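IWS1 (Encephalitozoon cuniculi, PDB 2XPP) probably acts as a nuclear transcription factor in the regulation of RNA polymerase II transcription and belongs to the IWS1 family. Local coordinates at residues T5-S10 with Q54-D59; S12-M17 with I62-K67. One frame throughout, in Å; residues are numbered along the deposited sequence.

In the fold
Both contacts lean on helix 5-30, the long N-terminal helix of this all-helical domain, which meets two consecutive helices as it runs inward from its N-terminal end. Contact 1 sets its first turns against helix 54-59, contact 2 the next turns against helix 62-70. The centre of contact 1 lies about 16 Å from the centre of the chain, that of contact 2 about 8 Å, and the two contact centres are about 11 Å apart. They join through Leu57 O and Ile62 N, a probable hydrogen bond of 3.0 Å, and through Leu57 CD2, which packs 4.0 Å from Leu13 CD2. Contact 1 is partly open and made mostly by small side chains, whereas contact 2 is buried and carries a salt bridge.

Contact 1: residues T5-S10 with Q54-D59; sequences TVLEIS and QESLLD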
ATOM      1  N   THR A   5       4.915  12.752  21.486  1.00 35.00           N
ATOM      2  CA  THR A   5       5.899  12.853  20.408  1.00 33.96           C
ATOM      3  C   THR A   5       5.708  11.757  19.376  1.00 30.09           C
ATOM      4  O   THR A   5       5.769  12.040  18.189  1.00 27.44           O
ATOM      5  CB  THR A   5       7.408  12.926  20.928  1.00 35.80           C
ATOM      6  OG1 THR A   5       7.503  13.760  22.092  1.00 41.97           O
ATOM      7  CG2 THR A   5       8.348  13.460  19.828  1.00 37.78           C
ATOM      8  N   VAL A   6       5.426  10.516  19.784  1.00 28.71           N
ATOM      9  CA  VAL A   6       5.344   9.471  18.758  1.00 26.50           C
ATOM     10  C   VAL A   6       4.146   9.706  17.808  1.00 24.86           C
ATOM     11  O   VAL A   6       4.257   9.518  16.600  1.00 22.84           O
ATOM     12  CB  VAL A   6       5.417   8.038  19.314  1.00 26.83           C
ATOM     13  CG1 VAL A   6       4.203   7.693  20.162  1.00 30.50           C
ATOM     14  CG2 VAL A   6       5.599   7.071  18.210  1.00 27.22           C
ATOM     15  N   LEU A   7       3.028  10.198  18.344  1.00 24.66           N
ATOM     16  CA  LEU A   7       1.921  10.585  17.451  1.00 24.09           C
ATOM     17  C   LEU A   7       2.242  11.786  16.546  1.00 22.77           C
ATOM     18  O   LEU A   7       1.875  11.772  15.356  1.00 22.18           O
ATOM     19  CB  LEU A   7       0.594  10.772  18.234  1.00 24.78           C
ATOM     20  CG  LEU A   7      -0.033   9.403  18.627  1.00 26.04           C
ATOM     21  CD1 LEU A   7      -1.132   9.594  19.613  1.00 28.60           C
ATOM     22  CD2 LEU A   7      -0.518   8.494  17.446  1.00 24.75           C
ATOM     23  N   GLU A   8       2.964  12.779  17.057  1.00 23.94           N
ATOM     24  CA  GLU A   8       3.328  13.944  16.260  1.00 25.55           C
ATOM     25  C   GLU A   8       4.228  13.506  15.120  1.00 23.75           C
ATOM     26  O   GLU A   8       4.087  13.964  13.975  1.00 23.16           O
ATOM     27  CB  GLU A   8       4.013  14.992  17.119  1.00 28.65           C
ATOM     28  CG  GLU A   8       3.056  15.700  18.063  1.00 34.22           C
ATOM     29  CD  GLU A   8       3.739  16.445  19.231  1.00 44.78           C
ATOM     30  OE1 GLU A   8       4.987  16.621  19.241  1.00 48.29           O
ATOM     31  OE2 GLU A   8       3.010  16.877  20.150  1.00 48.00           O
ATOM     32  N   ILE A   9       5.173  12.620  15.433  1.00 22.81           N
ATOM     33  CA  ILE A   9       6.066  12.111  14.380  1.00 21.82           C
ATOM     34  C   ILE A   9       5.280  11.362  13.305  1.00 20.29           C
ATOM     35  O   ILE A   9       5.474  11.570  12.117  1.00 19.62           O
ATOM     36  CB  ILE A   9       7.248  11.259  14.956  1.00 22.03           C
ATOM     37  CG1 ILE A   9       8.198  12.164  15.723  1.00 25.59           C
ATOM     38  CG2 ILE A   9       8.000  10.573  13.774  1.00 21.48           C
ATOM     39  CD1 ILE A   9       9.017  11.487  16.781  1.00 29.75           C
ATOM     40  N   SER A  10       4.359  10.508  13.728  1.00 19.63           N
ATOM     41  CA  SER A  10       3.636   9.687  12.778  1.00 19.49           C
ATOM     42  C   SER A  10       2.717  10.559  11.934  1.00 19.09           C
ATOM     43  O   SER A  10       2.637  10.373  10.709  1.00 18.74           O
ATOM     44  CB  SER A  10       2.846   8.597  13.502  1.00 20.30           C
ATOM     45  OG  SER A  10       3.723   7.724  14.201  1.00 22.68           O
ATOM     46  N   GLN A  54       6.073   1.981  14.629  1.00 19.29           N
ATOM     47  CA  GLN A  54       5.165   1.159  13.818  1.00 19.85           C
ATOM     48  C   GLN A  54       3.711   1.206  14.241  1.00 18.51           C
ATOM     49  O   GLN A  54       2.797   1.385  13.398  1.00 17.52           O
ATOM     50  CB  GLN A  54       5.630  -0.305  13.769  1.00 20.57           C
ATOM     51  CG  GLN A  54       4.779  -1.123  12.787  1.00 23.02           C
ATOM     52  CD  GLN A  54       5.399  -2.465  12.471  1.00 25.59           C
ATOM     53  OE1 GLN A  54       4.884  -3.499  12.919  1.00 23.81           O
ATOM     54  NE2 GLN A  54       6.556  -2.458  11.743  1.00 22.10           N
ATOM     55  N   GLU A  55       3.467   0.992  15.526  1.00 19.91           N
ATOM     56  CA  GLU A  55       2.089   0.958  15.985  1.00 21.30           C
ATOM     57  C   GLU A  55       1.393   2.294  15.822  1.00 20.73           C
ATOM     58  O   GLU A  55       0.224   2.321  15.490  1.00 20.66           O
ATOM     59  CB  GLU A  55       2.000   0.547  17.437  1.00 22.88           C
ATOM     60  CG  GLU A  55       2.070  -0.961  17.651  1.00 27.58           C
ATOM     61  CD  GLU A  55       0.998  -1.730  16.850  1.00 31.02           C
ATOM     62  OE1 GLU A  55      -0.213  -1.621  17.143  1.00 34.12           O
ATOM     63  OE2 GLU A  55       1.390  -2.445  15.925  1.00 34.10           O
ATOM     64  N   SER A  56       2.106   3.384  16.108  1.00 20.13           N
ATOM     65  CA  SER A  56       1.548   4.726  15.938  1.00 20.86           C
ATOM     66  C   SER A  56       1.225   4.981  14.483  1.00 18.89           C
ATOM     67  O   SER A  56       0.164   5.517  14.159  1.00 19.26           O
ATOM     68  CB  SER A  56       2.516   5.805  16.403  1.00 21.11           C
ATOM     69  OG  SER A  56       2.702   5.745  17.791  1.00 27.11           O
ATOM     70  N   LEU A  57       2.131   4.581  13.577  1.00 16.92           N
ATOM     71  CA  LEU A  57       1.891   4.733  12.155  1.00 16.06           C
ATOM     72  C   LEU A  57       0.622   3.962  11.720  1.00 15.32           C
ATOM     73  O   LEU A  57      -0.221   4.504  10.984  1.00 15.37           O
ATOM     74  CB  LEU A  57       3.132   4.305  11.349  1.00 14.99           C
ATOM     75  CG  LEU A  57       4.330   5.240  11.415  1.00 15.10           C
ATOM     76  CD1 LEU A  57       5.520   4.504  10.832  1.00 17.63           C
ATOM     77  CD2 LEU A  57       4.074   6.535  10.645  1.00 16.47           C
ATOM     78  N   LEU A  58       0.465   2.731  12.196  1.00 17.00           N
ATOM     79  CA  LEU A  58      -0.678   1.912  11.793  1.00 16.38           C
ATOM     80  C   LEU A  58      -1.954   2.538  12.367  1.00 17.35           C
ATOM     81  O   LEU A  58      -2.966   2.645  11.660  1.00 17.78           O
ATOM     82  CB  LEU A  58      -0.517   0.477  12.288  1.00 16.49           C
ATOM     83  CG  LEU A  58       0.562  -0.329  11.567  1.00 13.85           C
ATOM     84  CD1 LEU A  58       0.780  -1.671  12.261  1.00 18.09           C
ATOM     85  CD2 LEU A  58       0.146  -0.516  10.045  1.00 15.85           C
ATOM     86  N   ASP A  59      -1.878   2.980  13.630  1.00 19.78           N
ATOM     87  CA  ASP A  59      -3.009   3.620  14.328  1.00 20.73           C
ATOM     88  C   ASP A  59      -3.445   4.918  13.635  1.00 20.75           C
ATOM     89  O   ASP A  59      -4.646   5.268  13.647  1.00 20.85           O
ATOM     90  CB  ASP A  59      -2.673   3.932  15.793  1.00 22.12           C
ATOM     91  CG  ASP A  59      -2.693   2.709  16.684  1.00 26.01           C
ATOM     92  OD1 ASP A  59      -3.105   1.625  16.223  1.00 26.56           O
ATOM     93  OD2 ASP A  59      -2.321   2.835  17.881  1.00 28.26           O
TER
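Ser56 presents its small side chain to three residues of helix 5-30. Its OG comes up against both methyls of Val6, 3.2 Å from Val6 CG2 and 3.4 Å from Val6 CG1, while its CB lies 3.2 Å from Ser10 OG. Leu7 CD2 reaches the same CB from further off, at 4.2 Å. Deeper in, Leu57 swings its CD2 to within 3.7 Å of Ser10 CB, a methyl laid against the serine's carbon.

The hydroxyl of Ser10 is turned back on its own helix. With OG beside the backbone N and anti to the carbonyl carbon (chi1 -62°), it donates to Val6 O over 3.0 Å, tilted 31° from the carbonyl plane. Ser10 N reaches the same oxygen from the opposite face, so two donors from one residue grip Val6 O. Further out, Leu53 backs Val6 and Glu60 touches Leu7, while Leu57 also packs on Ile62 of the following helix.

This helix-helix crossing packs the first turns of long helix 5-30 onto short helix 54-59 of an all-helical fold. The small serines there are consistent with the close approach of the segment axes, 8.9 Å at a crossing angle of -57°. No hydrogen bond spans the two segments. The buried hydroxyl of Ser10 is paid for within its own helix, leaving van der Waals contact to join the two segments.

Contact 2: residues S12-M17 with I62-K67; sequences SLKKRM and ILDEIK
Lys14 lays its aliphatic chain across the carboxylate of Glu65, the two side chains crossing at about a right angle, in a near-parallel helix pair of this all-helical fold, in which helix 62-70 falls in the TFIIS N-terminal family region. The segment axes run at 23° to each other, 9.6 Å apart. The lysine is extended as far as CE and bends at its last torsion (chi4 82°), bringing NZ to Glu65 OE1 in a salt bridge of 2.8 Å on the syn side, 26° out of the carboxylate plane. NZ also donates to Glu60 O, and Gln18 NE2 bonds Glu65 OE2, so neither charged group depends on the other alone.

Beneath this polar edge the contact is greasy. Ile62 CD1 touches both Lys14 CA, at 3.7 Å, and Met17 SD, at 3.9 Å, while Leu48 of helix 36-48 packs on the same isoleucine. Met17 CB rests 3.8 Å from Glu65 CB, and its CE leans on Ile66 CG1.

Asp64 stays beyond direct salt-bridge range of the lysine. Two waters bridge the gap: one accepts from Lys14 NZ at 2.7 Å and donates to Asp64 OD2, also at 2.7 Å; the other donates to Asp64 OD2 and, over 2.7 Å, to Glu65 OE2.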
ATOM      1  N   SER A  12       3.138  13.750  11.188  1.00 21.71           N
ATOM      2  CA  SER A  12       4.049  14.460  10.253  1.00 22.44           C
ATOM      3  C   SER A  12       4.462  13.623   9.012  1.00 20.53           C
ATOM      4  O   SER A  12       4.403  14.111   7.872  1.00 19.98           O
ATOM      5  CB  SER A  12       5.277  14.987  11.017  1.00 25.01           C
ATOM      6  OG  SER A  12       6.281  15.451  10.116  1.00 30.33           O
ATOM      7  N   LEU A  13       4.869  12.380   9.247  1.00 19.31           N
ATOM      8  CA  LEU A  13       5.221  11.477   8.151  1.00 17.81           C
ATOM      9  C   LEU A  13       4.025  11.219   7.241  1.00 17.91           C
ATOM     10  O   LEU A  13       4.169  11.280   6.025  1.00 17.99           O
ATOM     11  CB  LEU A  13       5.811  10.175   8.689  1.00 18.49           C
ATOM     12  CG  LEU A  13       6.443   9.283   7.613  1.00 20.69           C
ATOM     13  CD1 LEU A  13       7.549  10.022   6.892  1.00 25.52           C
ATOM     14  CD2 LEU A  13       6.981   7.981   8.239  1.00 25.72           C
ATOM     15  N   LYS A  14       2.840  11.008   7.840  1.00 17.20           N
ATOM     16  CA  LYS A  14       1.596  10.807   7.099  1.00 17.50           C
ATOM     17  C   LYS A  14       1.349  12.015   6.179  1.00 18.21           C
ATOM     18  O   LYS A  14       1.117  11.842   4.977  1.00 18.80           O
ATOM     19  CB  LYS A  14       0.439  10.626   8.078  1.00 17.43           C
ATOM     20  CG  LYS A  14      -0.913  10.261   7.373  1.00 18.00           C
ATOM     21  CD  LYS A  14      -2.067  10.171   8.375  1.00 20.60           C
ATOM     22  CE  LYS A  14      -3.402   9.903   7.649  1.00 19.25           C
ATOM     23  NZ  LYS A  14      -3.497   8.428   7.379  1.00 17.35           N
ATOM     24  N   LYS A  15       1.455  13.227   6.722  1.00 18.78           N
ATOM     25  CA  LYS A  15       1.220  14.439   5.928  1.00 21.01           C
ATOM     26  C   LYS A  15       2.264  14.580   4.813  1.00 19.94           C
ATOM     27  O   LYS A  15       1.929  14.998   3.678  1.00 20.27           O
ATOM     28  CB  LYS A  15       1.220  15.671   6.843  1.00 22.66           C
ATOM     29  CG  LYS A  15       1.079  17.010   6.087  1.00 26.40           C
ATOM     30  CD  LYS A  15       1.137  18.215   7.031  1.00 31.02           C
ATOM     31  CE  LYS A  15       0.502  19.467   6.414  1.00 36.41           C
ATOM     32  NZ  LYS A  15       0.686  19.522   4.936  1.00 35.23           N
ATOM     33  N   ARG A  16       3.502  14.208   5.112  1.00 19.48           N
ATOM     34  CA  ARG A  16       4.544  14.274   4.098  1.00 20.38           C
ATOM     35  C   ARG A  16       4.223  13.354   2.910  1.00 19.05           C
ATOM     36  O   ARG A  16       4.350  13.761   1.731  1.00 18.37           O
ATOM     37  CB  ARG A  16       5.885  13.898   4.688  1.00 21.39           C
ATOM     38  CG  ARG A  16       7.035  14.112   3.734  1.00 23.86           C
ATOM     39  CD  ARG A  16       8.357  13.834   4.448  1.00 26.93           C
ATOM     40  NE  ARG A  16       9.427  13.790   3.461  1.00 29.78           N
ATOM     41  CZ  ARG A  16      10.643  13.315   3.690  1.00 30.00           C
ATOM     42  NH1 ARG A  16      10.973  12.844   4.907  1.00 29.19           N
ATOM     43  NH2 ARG A  16      11.530  13.326   2.697  1.00 30.19           N
ATOM     44  N   MET A  17       3.769  12.133   3.222  1.00 17.41           N
ATOM     45  CA  MET A  17       3.441  11.154   2.185  1.00 15.55           C
ATOM     46  C   MET A  17       2.247  11.623   1.390  1.00 15.70           C
ATOM     47  O   MET A  17       2.258  11.495   0.154  1.00 15.20           O
ATOM     48  CB  MET A  17       3.138   9.796   2.789  1.00 15.04           C
ATOM     49  CG  MET A  17       4.410   9.100   3.193  1.00 13.77           C
ATOM     50  SD  MET A  17       4.096   7.372   3.710  1.00 16.10           S
ATOM     51  CE  MET A  17       4.109   6.581   2.084  1.00 15.33           C
ATOM     52  N   ILE A  62      -1.523   4.954   8.341  1.00 16.16           N
ATOM     53  CA  ILE A  62      -0.466   5.124   7.341  1.00 15.05           C
ATOM     54  C   ILE A  62      -0.686   4.155   6.159  1.00 13.74           C
ATOM     55  O   ILE A  62      -0.116   4.366   5.062  1.00 13.76           O
ATOM     56  CB  ILE A  62       0.971   4.943   7.934  1.00 14.55           C
ATOM     57  CG1 ILE A  62       2.055   5.576   7.035  1.00 15.30           C
ATOM     58  CG2 ILE A  62       1.282   3.455   8.118  1.00 15.11           C
ATOM     59  CD1 ILE A  62       1.926   7.078   6.892  1.00 16.05           C
ATOM     60  N   LEU A  63      -1.433   3.071   6.368  1.00 14.41           N
ATOM     61  CA  LEU A  63      -1.695   2.173   5.260  1.00 13.29           C
ATOM     62  C   LEU A  63      -2.431   2.860   4.128  1.00 12.44           C
ATOM     63  O   LEU A  63      -2.284   2.432   2.961  1.00 13.40           O
ATOM     64  CB  LEU A  63      -2.416   0.851   5.668  1.00 12.50           C
ATOM     65  CG  LEU A  63      -1.566   0.000   6.593  1.00 12.23           C
ATOM     66  CD1 LEU A  63      -2.393  -1.200   7.098  1.00 15.05           C
ATOM     67  CD2 LEU A  63      -0.251  -0.505   5.954  1.00 13.45           C
ATOM     68  N   ASP A  64      -3.221   3.894   4.443  1.00 13.59           N
ATOM     69  CA  ASP A  64      -3.912   4.691   3.401  1.00 15.62           C
ATOM     70  C   ASP A  64      -2.900   5.351   2.470  1.00 15.04           C
ATOM     71  O   ASP A  64      -3.102   5.348   1.231  1.00 14.45           O
ATOM     72  CB  ASP A  64      -4.774   5.809   4.030  1.00 16.58           C
ATOM     73  CG  ASP A  64      -5.954   5.293   4.844  1.00 22.90           C
ATOM     74  OD1 ASP A  64      -6.184   4.068   4.971  1.00 26.05           O
ATOM     75  OD2 ASP A  64      -6.669   6.159   5.383  1.00 23.83           O
ATOM     76  N   GLU A  65      -1.827   5.928   3.028  1.00 13.86           N
ATOM     77  CA  GLU A  65      -0.811   6.643   2.213  1.00 14.14           C
ATOM     78  C   GLU A  65       0.047   5.631   1.458  1.00 13.14           C
ATOM     79  O   GLU A  65       0.395   5.852   0.289  1.00 12.89           O
ATOM     80  CB  GLU A  65       0.106   7.529   3.078  1.00 14.77           C
ATOM     81  CG  GLU A  65      -0.616   8.846   3.446  1.00 17.46           C
ATOM     82  CD  GLU A  65      -1.833   8.625   4.326  1.00 20.24           C
ATOM     83  OE1 GLU A  65      -1.786   7.811   5.292  1.00 19.89           O
ATOM     84  OE2 GLU A  65      -2.866   9.269   4.065  1.00 23.34           O
ATOM     85  N   ILE A  66       0.374   4.509   2.117  1.00 12.17           N
ATOM     86  CA  ILE A  66       1.148   3.464   1.423  1.00 12.06           C
ATOM     87  C   ILE A  66       0.352   2.952   0.200  1.00 12.78           C
ATOM     88  O   ILE A  66       0.900   2.860  -0.921  1.00 10.71           O
ATOM     89  CB  ILE A  66       1.569   2.335   2.346  1.00 11.95           C
ATOM     90  CG1 ILE A  66       2.618   2.886   3.339  1.00 13.63           C
ATOM     91  CG2 ILE A  66       2.216   1.194   1.512  1.00 13.34           C
ATOM     92  CD1 ILE A  66       2.883   1.863   4.530  1.00 13.17           C
ATOM     93  N   LYS A  67      -0.929   2.646   0.421  1.00 12.14           N
ATOM     94  CA  LYS A  67      -1.856   2.272  -0.663  1.00 12.58           C
ATOM     95  C   LYS A  67      -1.841   3.316  -1.792  1.00 13.48           C
ATOM     96  O   LYS A  67      -1.705   2.965  -2.958  1.00 12.48           O
ATOM     97  CB  LYS A  67      -3.266   2.177  -0.125  1.00 13.70           C
ATOM     98  CG  LYS A  67      -4.346   1.861  -1.197  1.00 15.32           C
ATOM     99  CD  LYS A  67      -5.718   1.839  -0.536  1.00 17.68           C
ATOM    100  CE  LYS A  67      -6.758   1.382  -1.504  1.00 22.99           C
ATOM    101  NZ  LYS A  67      -8.104   1.675  -0.868  1.00 27.46           N
TER
HETATM  102  O   HOH W   1      -5.421   9.149   4.866  1.00 28.58           O
HETATM  103  O   HOH W   2      -6.129   7.652   7.515  1.00 37.33           O